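PDB 6U4B: WbbM protein from Klebsiella pneumoniae, which acts as a bifunctional O-antigen polymerase, probably using two glycosyltransferase domains to transfer sugars onto a growing polysaccharide. Local coordinates for residues G292-V297 against P393-R398; S300-V305 against K331-V336; I335-N340 against L362-V367; D366-T371 against F382-Y387. All blocks are in the same frame, centred on the assembly; numbering follows the deposited sequence.

Contact 1 (G292-V297 against P393-R398); sequences GALNPV and PQLFRR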
loop_
_atom_site.group_PDB
_atom_site.type_symbol
_atom_site.label_atom_id
_atom_site.label_comp_id
_atom_site.label_asym_id
_atom_site.label_seq_id
_atom_site.Cartn_x
_atom_site.Cartn_y
_atom_site.Cartn_z
ATOM N N GLY A 292 17.298 -15.539 -34.383
ATOM C CA GLY A 292 18.009 -15.129 -33.192
ATOM C C GLY A 292 17.614 -15.913 -31.951
ATOM O O GLY A 292 16.863 -16.890 -31.992
ATOM N N ALA A 293 18.153 -15.461 -30.821
ATOM C CA ALA A 293 17.910 -16.077 -29.524
ATOM C C ALA A 293 18.200 -15.046 -28.444
ATOM O O ALA A 293 18.970 -14.105 -28.659
ATOM C CB ALA A 293 18.771 -17.330 -29.319
ATOM N N LEU A 294 17.579 -15.232 -27.282
ATOM C CA LEU A 294 17.757 -14.312 -26.168
ATOM C C LEU A 294 18.929 -14.749 -25.302
ATOM O O LEU A 294 19.088 -15.935 -25.002
ATOM C CB LEU A 294 16.483 -14.228 -25.327
ATOM C CG LEU A 294 15.313 -13.544 -26.028
ATOM C CD1 LEU A 294 14.086 -13.527 -25.140
ATOM C CD2 LEU A 294 15.697 -12.130 -26.443
ATOM N N ASN A 295 19.740 -13.793 -24.908
ATOM C CA ASN A 295 20.860 -14.145 -24.058
ATOM C C ASN A 295 20.531 -13.886 -22.593
ATOM O O ASN A 295 19.752 -12.981 -22.274
ATOM C CB ASN A 295 22.107 -13.345 -24.447
ATOM C CG ASN A 295 22.805 -13.919 -25.664
ATOM O OD1 ASN A 295 22.312 -13.811 -26.787
ATOM N ND2 ASN A 295 23.963 -14.534 -25.448
ATOM N N PRO A 296 21.098 -14.682 -21.687
ATOM C CA PRO A 296 20.903 -14.424 -20.257
ATOM C C PRO A 296 21.429 -13.049 -19.873
ATOM O O PRO A 296 22.414 -12.557 -20.428
ATOM C CB PRO A 296 21.706 -15.541 -19.582
ATOM C CG PRO A 296 21.800 -16.622 -20.616
ATOM C CD PRO A 296 21.876 -15.910 -21.932
ATOM N N VAL A 297 20.746 -12.420 -18.916
ATOM C CA VAL A 297 21.150 -11.105 -18.434
ATOM C C VAL A 297 21.966 -11.180 -17.146
ATOM O O VAL A 297 22.713 -10.236 -16.846
ATOM C CB VAL A 297 19.929 -10.184 -18.241
ATOM C CG1 VAL A 297 19.379 -9.756 -19.591
ATOM C CG2 VAL A 297 18.857 -10.887 -17.433
ATOM N N PRO A 393 12.286 -24.084 -26.561
ATOM C CA PRO A 393 13.637 -24.628 -26.798
ATOM C C PRO A 393 14.411 -23.920 -27.900
ATOM O O PRO A 393 15.642 -24.042 -27.942
ATOM C CB PRO A 393 13.371 -26.098 -27.157
ATOM C CG PRO A 393 11.948 -26.140 -27.583
ATOM C CD PRO A 393 11.255 -25.123 -26.740
ATOM N N GLN A 394 13.746 -23.183 -28.790
ATOM C CA GLN A 394 14.462 -22.477 -29.848
ATOM C C GLN A 394 14.878 -21.073 -29.420
ATOM O O GLN A 394 16.054 -20.712 -29.525
ATOM C CB GLN A 394 13.607 -22.414 -31.118
ATOM C CG GLN A 394 14.339 -21.864 -32.341
ATOM C CD GLN A 394 15.387 -22.823 -32.893
ATOM O OE1 GLN A 394 15.539 -23.946 -32.409
ATOM N NE2 GLN A 394 16.112 -22.381 -33.915
ATOM N N LEU A 395 13.929 -20.271 -28.931
ATOM C CA LEU A 395 14.249 -18.905 -28.531
ATOM C C LEU A 395 15.204 -18.882 -27.343
ATOM O O LEU A 395 16.095 -18.027 -27.269
ATOM C CB LEU A 395 12.968 -18.142 -28.203
ATOM C CG LEU A 395 13.139 -16.665 -27.843
ATOM C CD1 LEU A 395 13.681 -15.889 -29.038
ATOM C CD2 LEU A 395 11.828 -16.065 -27.351
ATOM N N PHE A 396 15.041 -19.820 -26.408
ATOM C CA PHE A 396 15.838 -19.866 -25.189
ATOM C C PHE A 396 16.928 -20.930 -25.243
ATOM O O PHE A 396 17.361 -21.426 -24.199
ATOM C CB PHE A 396 14.930 -20.085 -23.978
ATOM C CG PHE A 396 13.983 -18.948 -23.731
ATOM C CD1 PHE A 396 14.365 -17.878 -22.940
ATOM C CD2 PHE A 396 12.723 -18.935 -24.305
ATOM C CE1 PHE A 396 13.505 -16.824 -22.713
ATOM C CE2 PHE A 396 11.855 -17.881 -24.082
ATOM C CZ PHE A 396 12.249 -16.821 -23.287
ATOM N N ARG A 397 17.405 -21.264 -26.445
ATOM C CA ARG A 397 18.376 -22.339 -26.620
ATOM C C ARG A 397 19.724 -22.049 -25.970
ATOM O O ARG A 397 20.545 -22.967 -25.863
ATOM C CB ARG A 397 18.575 -22.632 -28.110
ATOM C CG ARG A 397 19.118 -21.464 -28.928
ATOM C CD ARG A 397 19.309 -21.870 -30.385
ATOM N NE ARG A 397 19.734 -20.755 -31.227
ATOM C CZ ARG A 397 18.900 -19.892 -31.799
ATOM N NH1 ARG A 397 17.593 -20.009 -31.610
ATOM N NH2 ARG A 397 19.374 -18.908 -32.554
ATOM N N ARG A 398 19.975 -20.816 -25.536
ATOM C CA ARG A 398 21.206 -20.484 -24.828
ATOM C C ARG A 398 21.072 -20.615 -23.318
ATOM O O ARG A 398 22.031 -20.322 -22.596
ATOM C CB ARG A 398 21.659 -19.070 -25.201
ATOM C CG ARG A 398 22.212 -18.998 -26.611
ATOM C CD ARG A 398 22.329 -17.579 -27.123
ATOM N NE ARG A 398 22.295 -17.558 -28.582
ATOM C CZ ARG A 398 22.563 -16.493 -29.328
ATOM N NH1 ARG A 398 22.900 -15.346 -28.757
ATOM N NH2 ARG A 398 22.502 -16.580 -30.649
#

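Contact 2 (S300-V305 against K331-V336); sequences SAVPVV and KNYDIV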
loop_
_atom_site.group_PDB
_atom_site.type_symbol
_atom_site.label_atom_id
_atom_site.label_comp_id
_atom_site.label_asym_id
_atom_site.label_seq_id
_atom_site.Cartn_x
_atom_site.Cartn_y
_atom_site.Cartn_z
ATOM N N SER A 300 23.983 -16.116 -13.366
ATOM C CA SER A 300 23.151 -17.185 -12.832
ATOM C C SER A 300 21.851 -16.569 -12.341
ATOM O O SER A 300 21.874 -15.627 -11.543
ATOM C CB SER A 300 23.853 -17.928 -11.693
ATOM O OG SER A 300 24.016 -17.088 -10.565
ATOM N N ALA A 301 20.726 -17.096 -12.818
ATOM C CA ALA A 301 19.424 -16.556 -12.452
ATOM C C ALA A 301 18.365 -17.629 -12.652
ATOM O O ALA A 301 18.638 -18.717 -13.165
ATOM C CB ALA A 301 19.088 -15.308 -13.271
ATOM N N VAL A 302 17.148 -17.301 -12.232
ATOM C CA VAL A 302 15.974 -18.141 -12.444
ATOM C C VAL A 302 15.240 -17.626 -13.677
ATOM O O VAL A 302 14.538 -16.607 -13.598
ATOM C CB VAL A 302 15.054 -18.144 -11.213
ATOM C CG1 VAL A 302 13.830 -19.017 -11.462
ATOM C CG2 VAL A 302 15.815 -18.609 -9.982
ATOM N N PRO A 303 15.380 -18.280 -14.832
ATOM C CA PRO A 303 14.697 -17.811 -16.047
ATOM C C PRO A 303 13.222 -18.183 -16.003
ATOM O O PRO A 303 12.868 -19.360 -15.902
ATOM C CB PRO A 303 15.432 -18.546 -17.177
ATOM C CG PRO A 303 16.672 -19.131 -16.539
ATOM C CD PRO A 303 16.291 -19.395 -15.119
ATOM N N VAL A 304 12.361 -17.174 -16.085
ATOM C CA VAL A 304 10.916 -17.352 -16.020
ATOM C C VAL A 304 10.314 -16.813 -17.307
ATOM O O VAL A 304 10.565 -15.662 -17.682
ATOM C CB VAL A 304 10.313 -16.645 -14.793
ATOM C CG1 VAL A 304 8.803 -16.820 -14.771
ATOM C CG2 VAL A 304 10.945 -17.178 -13.515
ATOM N N VAL A 305 9.518 -17.640 -17.979
ATOM C CA VAL A 305 8.943 -17.295 -19.273
ATOM C C VAL A 305 7.429 -17.247 -19.141
ATOM O O VAL A 305 6.807 -18.209 -18.673
ATOM C CB VAL A 305 9.373 -18.290 -20.364
ATOM C CG1 VAL A 305 8.703 -17.945 -21.685
ATOM C CG2 VAL A 305 10.877 -18.261 -20.510
ATOM N N LYS A 331 19.034 -14.522 -4.931
ATOM C CA LYS A 331 18.898 -15.081 -6.266
ATOM C C LYS A 331 18.550 -13.975 -7.253
ATOM O O LYS A 331 18.040 -12.914 -6.878
ATOM C CB LYS A 331 17.817 -16.171 -6.319
ATOM C CG LYS A 331 18.128 -17.418 -5.511
ATOM C CD LYS A 331 17.031 -18.456 -5.692
ATOM C CE LYS A 331 17.200 -19.619 -4.727
ATOM N NZ LYS A 331 16.070 -20.582 -4.822
ATOM N N ASN A 332 18.838 -14.237 -8.523
ATOM C CA ASN A 332 18.459 -13.358 -9.618
ATOM C C ASN A 332 17.333 -14.001 -10.414
ATOM O O ASN A 332 17.219 -15.229 -10.478
ATOM C CB ASN A 332 19.650 -13.065 -10.530
ATOM C CG ASN A 332 20.782 -12.376 -9.804
ATOM O OD1 ASN A 332 20.557 -11.615 -8.863
ATOM N ND2 ASN A 332 22.010 -12.642 -10.233
ATOM N N TYR A 333 16.490 -13.164 -11.013
ATOM C CA TYR A 333 15.303 -13.632 -11.717
ATOM C C TYR A 333 15.243 -12.972 -13.086
ATOM O O TYR A 333 15.146 -11.743 -13.185
ATOM C CB TYR A 333 14.036 -13.349 -10.905
ATOM C CG TYR A 333 13.981 -14.129 -9.607
ATOM C CD1 TYR A 333 13.214 -15.282 -9.496
ATOM C CD2 TYR A 333 14.711 -13.718 -8.496
ATOM C CE1 TYR A 333 13.169 -16.000 -8.312
ATOM C CE2 TYR A 333 14.677 -14.430 -7.313
ATOM C CZ TYR A 333 13.902 -15.568 -7.224
ATOM O OH TYR A 333 13.865 -16.273 -6.042
ATOM N N ASP A 334 15.299 -13.793 -14.131
ATOM C CA ASP A 334 15.358 -13.361 -15.527
ATOM C C ASP A 334 13.993 -13.651 -16.145
ATOM O O ASP A 334 13.743 -14.746 -16.651
ATOM C CB ASP A 334 16.492 -14.094 -16.253
ATOM C CG ASP A 334 16.663 -13.659 -17.706
ATOM O OD1 ASP A 334 15.831 -12.889 -18.232
ATOM O OD2 ASP A 334 17.652 -14.102 -18.326
ATOM N N ILE A 335 13.105 -12.662 -16.097
ATOM C CA ILE A 335 11.737 -12.814 -16.575
ATOM C C ILE A 335 11.663 -12.308 -18.007
ATOM O O ILE A 335 12.100 -11.189 -18.305
ATOM C CB ILE A 335 10.740 -12.064 -15.676
ATOM C CG1 ILE A 335 10.921 -12.476 -14.213
ATOM C CG2 ILE A 335 9.319 -12.334 -16.132
ATOM C CD1 ILE A 335 9.938 -11.819 -13.264
ATOM N N VAL A 336 11.114 -13.131 -18.898
ATOM C CA VAL A 336 10.912 -12.760 -20.293
ATOM C C VAL A 336 9.448 -12.986 -20.633
ATOM O O VAL A 336 8.935 -14.100 -20.469
ATOM C CB VAL A 336 11.815 -13.558 -21.247
ATOM C CG1 VAL A 336 11.467 -13.235 -22.692
ATOM C CG2 VAL A 336 13.281 -13.260 -20.967
#

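Contact 3 (I335-N340 against L362-V367); sequences IVVLEN and LRFFDV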
loop_
_atom_site.group_PDB
_atom_site.type_symbol
_atom_site.label_atom_id
_atom_site.label_comp_id
_atom_site.label_asym_id
_atom_site.label_seq_id
_atom_site.Cartn_x
_atom_site.Cartn_y
_atom_site.Cartn_z
ATOM N N ILE A 335 13.105 -12.662 -16.097
ATOM C CA ILE A 335 11.737 -12.814 -16.575
ATOM C C ILE A 335 11.663 -12.308 -18.007
ATOM O O ILE A 335 12.100 -11.189 -18.305
ATOM C CB ILE A 335 10.740 -12.064 -15.676
ATOM C CG1 ILE A 335 10.921 -12.476 -14.213
ATOM C CG2 ILE A 335 9.319 -12.334 -16.132
ATOM C CD1 ILE A 335 9.938 -11.819 -13.264
ATOM N N VAL A 336 11.114 -13.131 -18.898
ATOM C CA VAL A 336 10.912 -12.760 -20.293
ATOM C C VAL A 336 9.448 -12.986 -20.633
ATOM O O VAL A 336 8.935 -14.100 -20.469
ATOM C CB VAL A 336 11.815 -13.558 -21.247
ATOM C CG1 VAL A 336 11.467 -13.235 -22.692
ATOM C CG2 VAL A 336 13.281 -13.260 -20.967
ATOM N N VAL A 337 8.779 -11.941 -21.108
ATOM C CA VAL A 337 7.380 -12.019 -21.510
ATOM C C VAL A 337 7.315 -12.117 -23.028
ATOM O O VAL A 337 7.762 -11.208 -23.738
ATOM C CB VAL A 337 6.581 -10.809 -21.004
ATOM C CG1 VAL A 337 5.217 -10.763 -21.678
ATOM C CG2 VAL A 337 6.431 -10.866 -19.484
ATOM N N LEU A 338 6.765 -13.224 -23.527
ATOM C CA LEU A 338 6.460 -13.363 -24.947
ATOM C C LEU A 338 5.150 -12.632 -25.195
ATOM O O LEU A 338 4.068 -13.190 -24.996
ATOM C CB LEU A 338 6.362 -14.833 -25.338
ATOM C CG LEU A 338 7.530 -15.704 -24.871
ATOM C CD1 LEU A 338 7.316 -17.161 -25.266
ATOM C CD2 LEU A 338 8.831 -15.174 -25.437
ATOM N N GLU A 339 5.241 -11.376 -25.623
ATOM C CA GLU A 339 4.089 -10.489 -25.672
ATOM C C GLU A 339 3.448 -10.502 -27.053
ATOM O O GLU A 339 4.139 -10.552 -28.075
ATOM C CB GLU A 339 4.480 -9.061 -25.285
ATOM C CG GLU A 339 5.574 -8.426 -26.137
ATOM C CD GLU A 339 5.023 -7.638 -27.315
ATOM O OE1 GLU A 339 5.767 -7.441 -28.299
ATOM O OE2 GLU A 339 3.847 -7.219 -27.259
ATOM N N ASN A 340 2.122 -10.466 -27.071
ATOM C CA ASN A 340 1.326 -10.404 -28.295
ATOM C C ASN A 340 0.590 -9.065 -28.292
ATOM O O ASN A 340 -0.554 -8.967 -27.844
ATOM C CB ASN A 340 0.359 -11.587 -28.383
ATOM C CG ASN A 340 -0.535 -11.526 -29.613
ATOM O OD1 ASN A 340 -0.234 -10.830 -30.584
ATOM N ND2 ASN A 340 -1.644 -12.257 -29.572
ATOM N N LEU A 362 13.130 -7.838 -16.362
ATOM C CA LEU A 362 11.937 -8.067 -17.169
ATOM C C LEU A 362 12.223 -7.593 -18.586
ATOM O O LEU A 362 12.579 -6.427 -18.793
ATOM C CB LEU A 362 10.723 -7.335 -16.589
ATOM C CG LEU A 362 9.307 -7.866 -16.857
ATOM C CD1 LEU A 362 8.386 -6.746 -17.319
ATOM C CD2 LEU A 362 9.281 -9.031 -17.841
ATOM N N ARG A 363 12.072 -8.492 -19.554
ATOM C CA ARG A 363 12.246 -8.161 -20.959
ATOM C C ARG A 363 11.053 -8.685 -21.746
ATOM O O ARG A 363 10.359 -9.611 -21.319
ATOM C CB ARG A 363 13.549 -8.742 -21.521
ATOM C CG ARG A 363 14.815 -8.165 -20.902
ATOM C CD ARG A 363 16.049 -8.890 -21.414
ATOM N NE ARG A 363 16.092 -10.282 -20.969
ATOM C CZ ARG A 363 16.908 -11.203 -21.474
ATOM N NH1 ARG A 363 17.749 -10.890 -22.451
ATOM N NH2 ARG A 363 16.881 -12.442 -21.005
ATOM N N PHE A 364 10.817 -8.071 -22.901
ATOM C CA PHE A 364 9.707 -8.428 -23.771
ATOM C C PHE A 364 10.231 -8.907 -25.115
ATOM O O PHE A 364 11.212 -8.368 -25.638
ATOM C CB PHE A 364 8.761 -7.243 -23.987
ATOM C CG PHE A 364 8.004 -6.842 -22.756
ATOM C CD1 PHE A 364 6.828 -7.487 -22.411
ATOM C CD2 PHE A 364 8.465 -5.818 -21.946
ATOM C CE1 PHE A 364 6.126 -7.122 -21.273
ATOM C CE2 PHE A 364 7.768 -5.445 -20.808
ATOM C CZ PHE A 364 6.597 -6.097 -20.473
ATOM N N PHE A 365 9.564 -9.914 -25.672
ATOM C CA PHE A 365 9.848 -10.394 -27.016
ATOM C C PHE A 365 8.533 -10.571 -27.756
ATOM O O PHE A 365 7.591 -11.163 -27.220
ATOM C CB PHE A 365 10.626 -11.713 -26.990
ATOM C CG PHE A 365 11.001 -12.219 -28.356
ATOM C CD1 PHE A 365 12.068 -11.663 -29.045
ATOM C CD2 PHE A 365 10.281 -13.240 -28.954
ATOM C CE1 PHE A 365 12.415 -12.119 -30.308
ATOM C CE2 PHE A 365 10.623 -13.704 -30.219
ATOM C CZ PHE A 365 11.692 -13.142 -30.895
ATOM N N ASP A 366 8.465 -10.042 -28.976
ATOM C CA ASP A 366 7.277 -10.191 -29.809
ATOM C C ASP A 366 7.054 -11.663 -30.135
ATOM O O ASP A 366 7.800 -12.249 -30.928
ATOM C CB ASP A 366 7.416 -9.367 -31.091
ATOM C CG ASP A 366 6.135 -9.338 -31.915
ATOM O OD1 ASP A 366 6.085 -8.574 -32.901
ATOM O OD2 ASP A 366 5.173 -10.058 -31.572
ATOM N N VAL A 367 6.023 -12.263 -29.534
ATOM C CA VAL A 367 5.758 -13.682 -29.735
ATOM C C VAL A 367 5.452 -13.997 -31.193
ATOM O O VAL A 367 5.676 -15.126 -31.643
ATOM C CB VAL A 367 4.608 -14.139 -28.809
ATOM C CG1 VAL A 367 3.264 -13.642 -29.328
ATOM C CG2 VAL A 367 4.610 -15.657 -28.642
HETATM O O HOH W 1 14.639 -10.467 -18.283
HETATM O O HOH W 2 3.777 -8.080 -30.260
#

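Contact 4 (D366-T371 against F382-Y387); sequences DVNAFT and FSASTY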
loop_
_atom_site.group_PDB
_atom_site.type_symbol
_atom_site.label_atom_id
_atom_site.label_comp_id
_atom_site.label_asym_id
_atom_site.label_seq_id
_atom_site.Cartn_x
_atom_site.Cartn_y
_atom_site.Cartn_z
ATOM N N ASP A 366 8.465 -10.042 -28.976
ATOM C CA ASP A 366 7.277 -10.191 -29.809
ATOM C C ASP A 366 7.054 -11.663 -30.135
ATOM O O ASP A 366 7.800 -12.249 -30.928
ATOM C CB ASP A 366 7.416 -9.367 -31.091
ATOM C CG ASP A 366 6.135 -9.338 -31.915
ATOM O OD1 ASP A 366 6.085 -8.574 -32.901
ATOM O OD2 ASP A 366 5.173 -10.058 -31.572
ATOM N N VAL A 367 6.023 -12.263 -29.534
ATOM C CA VAL A 367 5.758 -13.682 -29.735
ATOM C C VAL A 367 5.452 -13.997 -31.193
ATOM O O VAL A 367 5.676 -15.126 -31.643
ATOM C CB VAL A 367 4.608 -14.139 -28.809
ATOM C CG1 VAL A 367 3.264 -13.642 -29.328
ATOM C CG2 VAL A 367 4.610 -15.657 -28.642
ATOM N N ASN A 368 4.975 -13.012 -31.958
ATOM C CA ASN A 368 4.542 -13.252 -33.328
ATOM C C ASN A 368 5.694 -13.549 -34.278
ATOM O O ASN A 368 5.444 -13.988 -35.404
ATOM C CB ASN A 368 3.739 -12.053 -33.830
ATOM C CG ASN A 368 2.478 -11.825 -33.017
ATOM O OD1 ASN A 368 1.528 -12.603 -33.103
ATOM N ND2 ASN A 368 2.467 -10.763 -32.218
ATOM N N ALA A 369 6.942 -13.340 -33.851
ATOM C CA ALA A 369 8.080 -13.743 -34.668
ATOM C C ALA A 369 8.154 -15.256 -34.836
ATOM O O ALA A 369 8.853 -15.734 -35.735
ATOM C CB ALA A 369 9.381 -13.227 -34.055
ATOM N N PHE A 370 7.448 -16.013 -33.991
ATOM C CA PHE A 370 7.494 -17.469 -34.058
ATOM C C PHE A 370 6.860 -18.023 -35.328
ATOM O O PHE A 370 7.130 -19.174 -35.683
ATOM C CB PHE A 370 6.805 -18.074 -32.833
ATOM C CG PHE A 370 7.555 -17.864 -31.548
ATOM C CD1 PHE A 370 8.914 -17.604 -31.557
ATOM C CD2 PHE A 370 6.898 -17.936 -30.329
ATOM C CE1 PHE A 370 9.607 -17.414 -30.378
ATOM C CE2 PHE A 370 7.584 -17.745 -29.142
ATOM C CZ PHE A 370 8.941 -17.483 -29.167
ATOM N N THR A 371 6.028 -17.241 -36.018
ATOM C CA THR A 371 5.397 -17.731 -37.238
ATOM C C THR A 371 6.361 -17.811 -38.413
ATOM O O THR A 371 5.968 -18.300 -39.479
ATOM C CB THR A 371 4.209 -16.844 -37.619
ATOM O OG1 THR A 371 4.672 -15.521 -37.918
ATOM C CG2 THR A 371 3.204 -16.782 -36.479
ATOM N N PHE A 382 -1.601 -20.834 -37.899
ATOM C CA PHE A 382 -1.644 -21.104 -36.469
ATOM C C PHE A 382 -1.254 -19.828 -35.742
ATOM O O PHE A 382 -0.631 -18.934 -36.319
ATOM C CB PHE A 382 -0.713 -22.259 -36.079
ATOM C CG PHE A 382 0.740 -21.880 -36.048
ATOM C CD1 PHE A 382 1.419 -21.786 -34.844
ATOM C CD2 PHE A 382 1.425 -21.603 -37.221
ATOM C CE1 PHE A 382 2.753 -21.431 -34.811
ATOM C CE2 PHE A 382 2.759 -21.247 -37.193
ATOM C CZ PHE A 382 3.424 -21.161 -35.986
ATOM N N SER A 383 -1.623 -19.753 -34.468
ATOM C CA SER A 383 -1.326 -18.581 -33.656
ATOM C C SER A 383 0.007 -18.772 -32.946
ATOM O O SER A 383 0.238 -19.805 -32.311
ATOM C CB SER A 383 -2.441 -18.333 -32.640
ATOM O OG SER A 383 -2.041 -17.382 -31.670
ATOM N N ALA A 384 0.884 -17.771 -33.059
ATOM C CA ALA A 384 2.160 -17.835 -32.355
ATOM C C ALA A 384 1.956 -17.838 -30.844
ATOM O O ALA A 384 2.701 -18.499 -30.110
ATOM C CB ALA A 384 3.052 -16.666 -32.775
ATOM N N SER A 385 0.947 -17.112 -30.361
ATOM C CA SER A 385 0.691 -17.075 -28.925
ATOM C C SER A 385 0.062 -18.377 -28.440
ATOM O O SER A 385 0.395 -18.863 -27.353
ATOM C CB SER A 385 -0.199 -15.882 -28.581
ATOM O OG SER A 385 -1.358 -15.859 -29.396
ATOM N N THR A 386 -0.844 -18.957 -29.231
ATOM C CA THR A 386 -1.478 -20.212 -28.835
ATOM C C THR A 386 -0.447 -21.323 -28.663
ATOM O O THR A 386 -0.577 -22.168 -27.770
ATOM C CB THR A 386 -2.536 -20.620 -29.864
ATOM O OG1 THR A 386 -3.562 -19.622 -29.919
ATOM C CG2 THR A 386 -3.162 -21.963 -29.497
ATOM N N TYR A 387 0.596 -21.324 -29.495
ATOM C CA TYR A 387 1.607 -22.374 -29.480
ATOM C C TYR A 387 2.965 -21.871 -29.001
ATOM O O TYR A 387 3.992 -22.479 -29.318
ATOM C CB TYR A 387 1.725 -23.000 -30.871
ATOM C CG TYR A 387 0.454 -23.681 -31.324
ATOM C CD1 TYR A 387 -0.498 -22.999 -32.072
ATOM C CD2 TYR A 387 0.201 -25.004 -30.990
ATOM C CE1 TYR A 387 -1.664 -23.621 -32.479
ATOM C CE2 TYR A 387 -0.958 -25.630 -31.388
ATOM C CZ TYR A 387 -1.887 -24.938 -32.132
ATOM O OH TYR A 387 -3.040 -25.573 -32.530
#

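Contact 1 (G292-V297 against P393-R398)
The extended segment 292-297 meets the turn that ends helix 392-395 through one backbone hydrogen bond, L294 N to L395 O at 3.2 Å, close to straight at 164°; F396, the next residue, has already left helical angles. A293 sits beside this bond with its methyl directed at the turn. Its CB lies over the centre of one face of the R397 guanidinium, 3.6 Å from R397 CZ, and also over a face of the R398 guanidinium, 3.6 Å from R398 NE, so one small methyl serves two arginines. R397 leaves the backbone with CG between N and the carbonyl carbon (chi1 61°), then runs extended to NE, which swings the head group back under its own helix end. There R397 NH1 donates to Q394 O at 2.7 Å, while NH1 and NH2 both make weak bonds to G292 O. With NH2 also reaching N291 O, the guanidinium staples the loop to the last turn of the helix. The loop is the connection from strand 277-285, in the sheet of the N-terminal half, to strand 302-309, the opening strand of what is probably a GT-A-type fold in the family 8 half. On the buried side, L294 CD1 packs 4.1 Å from L395 CD2 and equally far from F396 CE1, and both L294 and F396 rest on V336 of the sheet. On the exposed side, R398 NH1 makes a short but poorly angled, weak bond to N295 OD1 (2.6 Å), the amide and guanidinium planes standing 76° apart.

Contact 2 (S300-V305 against K331-V336)
V302 to V305 pair in register with Y333 to V336 as parallel strands, their axes 4.5 Å apart and 18° from alignment. With helix 313-325 between them they form a beta-alpha-beta unit, the first of the Rossmann-like sheet expected for a family 8, GT-A-type transferase. Four backbone bonds zigzag across the pair: V302 N to N332 O (2.7 Å), D334 N to V302 O, V304 N to D334 O, and V336 N to V304 O. On one face, V302 and Y333 run alongside each other in the same direction, with V302 CB 3.8 Å from Y333 CD1; the phenol beyond is anchored by D414 and by D328 N. V304 and I335 continue that face. P303, V305, D334 and V336 occupy the other. D334 turns its carboxylate off the sheet to Y399 OH and to a salt bridge with R363, while its CB stays 4.1 Å from A301 CB. Ahead of the strands the chains still hold together: A301 CB touches N332 CB at 3.6 Å. N332, with CG beside its backbone N (chi1 -61°), sends ND2 to S300 O, 3.3 Å away and nearly in line with the carbonyl bond.

Contact 3 (I335-N340 against L362-V367)
The F364 ring leans obliquely against V337, whose CB is 3.6 Å from F364 CD1, and E339 CB meets the same ring, also at a slant. On the opposite face of the sheet, L338 CD2 meets the F365 ring at a slant, and F290 meets that ring with the planes about 50° apart. The third flat group, the R363 guanidinium, is met obliquely by V336 CG2, 3.7 Å from R363 NH2; its NH1 is held by N295 O. A water joins R363 to the strand edge, donating to I335 O (2.6 Å) and accepting from R363 NE. Underneath runs a parallel ladder of five backbone bonds, from R363 N to I335 O through to V367 N to E339 O. Strands 333-340 and 360-366, twisted 37° apart, form a beta-alpha-beta unit with helix 344-352, on which L362 and F364 pack. L362 CD2 closes over I335 CG2 at 3.7 Å, and V367 CG2 reaches L338 CB at 3.8 Å. At the C-terminal end, chi1 58° tucks E339 CG over its own backbone and the chain bends again, bringing E339 OE1 3.5 Å from D366 CA and 4.2 Å from D366 OD2. A water between the carboxylates donates to E339 OE1 (2.9 Å) and only weakly to D366 OD2. With donors N59 and V342 N at E339, and N368 at D366, it would probably ease the repulsion between these like charges.

Contact 4 (D366-T371 against F382-Y387)
F382 touches the 3-10 segment at T371, its ring atom CZ 4.2 Å from T371 CA. With chi1 76° the F382 ring swings over to the 3-10 segment, with F370 O near the ring plane at its edge. Both segments belong to the long loop that leads from strand 360-366 to helix 392-395 in the family 8 half, and each is shaped by a side-chain-to-backbone turn: an Asx turn at D366 and an ST motif at S383. The S383 hydroxyl oxygen faces its own segment, accepting from T386 N (3.1 Å, 165°) and from S385 OG, and this draws 384-386 into a helix-like turn. A384 then carries the contact. Its CB presses into the turn, 3.2 Å from V367 O and 3.7 Å from T371 CG2, with F370 CB a little farther off. A384 O meanwhile lies at the edge of the F370 ring, which stacks on F391. S385 comes alongside V367, CB to CG1 at 4.2 Å, and its side chain is about 13 Å from the bound magnesium. T386 and Y387 turn toward helix 505-513, the T386 methyl lying over the rim of one face of the Y387 ring and Y387 N bonding back to S383 O. The turn that receives A384 is braced from within: T371 OG1 donates to N368 O, almost in line with the carbonyl. D366 OD2 accepts both N368 N and N368 ND2, the latter at 2.9 Å on its syn lone pair.

Overall arrangement
After the N-terminal half, the chain enters contact 1 at 292-297, and that loop closes only at 393-398, so the other three contacts are nested inside it. Contact 2 opens at 300-305 and closes at 331-336, around helix 313-325. Contact 3 opens on the shared residues I335 and V336 and closes at 362-367, around helix 344-352; contact 4 opens on D366 and V367 and closes at 382-387. Contacts 2 and 3 thus build three neighbouring parallel strands, with 333-340 in the middle. Contact 4 folds the loop beyond them, and F370 reaches both L338 and L395. Contact 1 then ties the interdomain connection to this sheet, where N295 O takes the R363 guanidinium and F396 packs on V305.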